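Local coordinates for NTF2-like Protein (Anabaena variabilis ATCC 29413, PDB 3DMC) that is of unknown function but belongs to the NTF2-like superfamily, with a SnoaL-like domain whose cone-shaped fold often encloses a ligand pocket or active site, at residues D35-D40 and D118-Y123. Numbering follows the deposited sequence.
Sequences DMLTED and DKICSY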
loop_
_atom_site.group_PDB
_atom_site.type_symbol
_atom_site.label_atom_id
_atom_site.label_comp_id
_atom_site.label_asym_id
_atom_site.label_seq_id
_atom_site.Cartn_x
_atom_site.Cartn_y
_atom_site.Cartn_z
ATOM N N ASP A 35 0.644 -6.508 -22.214
ATOM C CA ASP A 35 1.572 -6.126 -23.275
ATOM C C ASP A 35 2.602 -5.126 -22.732
ATOM O O ASP A 35 3.676 -4.909 -23.314
ATOM C CB ASP A 35 0.833 -5.545 -24.485
ATOM C CG ASP A 35 0.189 -6.617 -25.355
ATOM O OD1 ASP A 35 0.425 -7.820 -25.136
ATOM O OD2 ASP A 35 -0.573 -6.247 -26.280
HETATM N N MSE A 36 2.257 -4.501 -21.613
HETATM C CA MSE A 36 3.134 -3.489 -21.043
HETATM C C MSE A 36 4.055 -4.061 -19.999
HETATM O O MSE A 36 4.841 -3.327 -19.398
HETATM C CB MSE A 36 2.336 -2.355 -20.417
HETATM C CG MSE A 36 2.009 -1.254 -21.378
HETATM SE SE MSE A 36 1.202 0.028 -20.251
HETATM C CE MSE A 36 2.806 0.914 -19.503
ATOM N N LEU A 37 3.959 -5.367 -19.787
ATOM C CA LEU A 37 4.782 -6.037 -18.759
ATOM C C LEU A 37 6.069 -6.616 -19.351
ATOM O O LEU A 37 6.080 -7.150 -20.459
ATOM C CB LEU A 37 3.972 -7.136 -18.046
ATOM C CG LEU A 37 2.563 -6.737 -17.613
ATOM C CD1 LEU A 37 1.846 -7.861 -16.866
ATOM C CD2 LEU A 37 2.647 -5.492 -16.726
ATOM N N THR A 38 7.149 -6.496 -18.592
ATOM C CA THR A 38 8.455 -7.039 -18.978
ATOM C C THR A 38 8.440 -8.568 -18.916
ATOM O O THR A 38 7.607 -9.191 -18.260
ATOM C CB THR A 38 9.607 -6.505 -18.090
ATOM O OG1 THR A 38 9.402 -6.940 -16.749
ATOM C CG2 THR A 38 9.740 -5.012 -18.171
ATOM N N GLU A 39 9.381 -9.195 -19.613
ATOM C CA GLU A 39 9.397 -10.645 -19.675
ATOM C C GLU A 39 9.687 -11.272 -18.312
ATOM O O GLU A 39 9.310 -12.416 -18.048
ATOM C CB GLU A 39 10.424 -11.147 -20.707
ATOM C CG GLU A 39 10.113 -10.706 -22.137
ATOM C CD GLU A 39 8.691 -11.054 -22.569
ATOM O OE1 GLU A 39 8.284 -12.234 -22.453
ATOM O OE2 GLU A 39 7.974 -10.140 -23.036
ATOM N N ASP A 40 10.370 -10.505 -17.470
ATOM C CA ASP A 40 10.776 -10.963 -16.129
ATOM C C ASP A 40 9.816 -10.418 -15.068
ATOM O O ASP A 40 10.130 -10.373 -13.889
ATOM C CB ASP A 40 12.225 -10.600 -15.776
ATOM C CG ASP A 40 12.487 -9.108 -15.735
ATOM O OD1 ASP A 40 11.691 -8.321 -16.314
ATOM O OD2 ASP A 40 13.519 -8.705 -15.156
ATOM N N ASP A 118 9.783 1.611 -20.972
ATOM C CA ASP A 118 8.421 1.867 -21.431
ATOM C C ASP A 118 7.502 0.784 -20.908
ATOM O O ASP A 118 6.351 0.666 -21.312
ATOM C CB ASP A 118 8.340 2.009 -22.957
ATOM C CG ASP A 118 8.747 0.757 -23.700
ATOM O OD1 ASP A 118 9.584 -0.024 -23.178
ATOM O OD2 ASP A 118 8.239 0.563 -24.821
ATOM N N LYS A 119 8.035 0.022 -19.956
ATOM C CA LYS A 119 7.296 -1.097 -19.343
ATOM C C LYS A 119 7.297 -1.136 -17.805
ATOM O O LYS A 119 8.017 -0.403 -17.129
ATOM C CB LYS A 119 7.815 -2.432 -19.890
ATOM C CG LYS A 119 7.461 -2.634 -21.356
ATOM C CD LYS A 119 8.115 -3.824 -21.985
ATOM C CE LYS A 119 7.813 -3.864 -23.481
ATOM N NZ LYS A 119 8.449 -5.034 -24.149
ATOM N N ILE A 120 6.490 -2.075 -17.322
ATOM C CA ILE A 120 6.330 -2.398 -15.877
ATOM C C ILE A 120 6.930 -3.764 -15.595
ATOM O O ILE A 120 6.590 -4.761 -16.270
ATOM C CB ILE A 120 4.827 -2.374 -15.471
ATOM C CG1 ILE A 120 4.276 -0.943 -15.626
ATOM C CG2 ILE A 120 4.596 -2.964 -14.053
ATOM C CD1 ILE A 120 2.739 -0.859 -15.676
ATOM N N CYS A 121 7.813 -3.809 -14.586
ATOM C CA CYS A 121 8.595 -5.027 -14.296
ATOM C C CYS A 121 8.162 -5.735 -13.015
ATOM O O CYS A 121 8.485 -6.893 -12.768
ATOM C CB CYS A 121 10.109 -4.719 -14.250
ATOM S SG CYS A 121 10.620 -3.404 -13.127
ATOM N N SER A 122 7.350 -5.065 -12.211
ATOM C CA SER A 122 6.797 -5.761 -11.041
ATOM C C SER A 122 5.563 -5.053 -10.497
ATOM O O SER A 122 5.317 -3.882 -10.778
ATOM C CB SER A 122 7.833 -5.892 -9.935
ATOM O OG SER A 122 8.194 -4.612 -9.456
ATOM N N TYR A 123 4.839 -5.829 -9.708
ATOM C CA TYR A 123 3.540 -5.463 -9.170
ATOM C C TYR A 123 3.392 -6.028 -7.771
ATOM O O TYR A 123 3.743 -7.156 -7.524
ATOM C CB TYR A 123 2.489 -6.058 -10.126
ATOM C CG TYR A 123 1.034 -6.069 -9.720
ATOM C CD1 TYR A 123 0.555 -6.900 -8.698
ATOM C CD2 TYR A 123 0.124 -5.304 -10.409
ATOM C CE1 TYR A 123 -0.809 -6.945 -8.376
ATOM C CE2 TYR A 123 -1.219 -5.328 -10.095
ATOM C CZ TYR A 123 -1.692 -6.165 -9.102
ATOM O OH TYR A 123 -3.042 -6.142 -8.830
HETATM O O HOH W 1 7.733 -7.667 -22.508
HETATM O O HOH W 2 10.882 -8.152 -12.332
#
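Two backbone hydrogen bonds straddle Leu37 and pair it in parallel with Ile120: Ile120 N to Met36 O (2.9 Å, 170° at the hydrogen) and Thr38 N to Ile120 O (3.0 Å). On the face carrying both side chains, Leu37 CD2 packs against Ile120 CB at 4.0 Å. Lys119 can be followed outward: CB lies 3.6 Å from Thr38 CG2 and also meets Met36 O, CG passes the same carbonyl, CD nears Leu37 O, CE comes within 4.3 Å of Asp35 O, and NZ donates to a water that itself donates to Leu37 O and Glu39 OE2. A chi1 of 64° places Thr38 OG1 between the backbone N and the carbonyl carbon, 3.4 Å from Cys121 CB and where it donates to Asp40 OD1 (2.7 Å), an oxygen also salt-bridged to Arg116. A valine at Thr38 would probably cost Asp40 this hydrogen bond, leaving its carboxylate held less firmly, by Arg116. A second water joins Asp40 O to Cys121 O. Strand 37-38 thus pairs in parallel with the start of 119-127; the chain then turns a corner, and strand 41-45 runs parallel to that same strand within the curved mixed sheet of the NTF2-like alpha+beta cone.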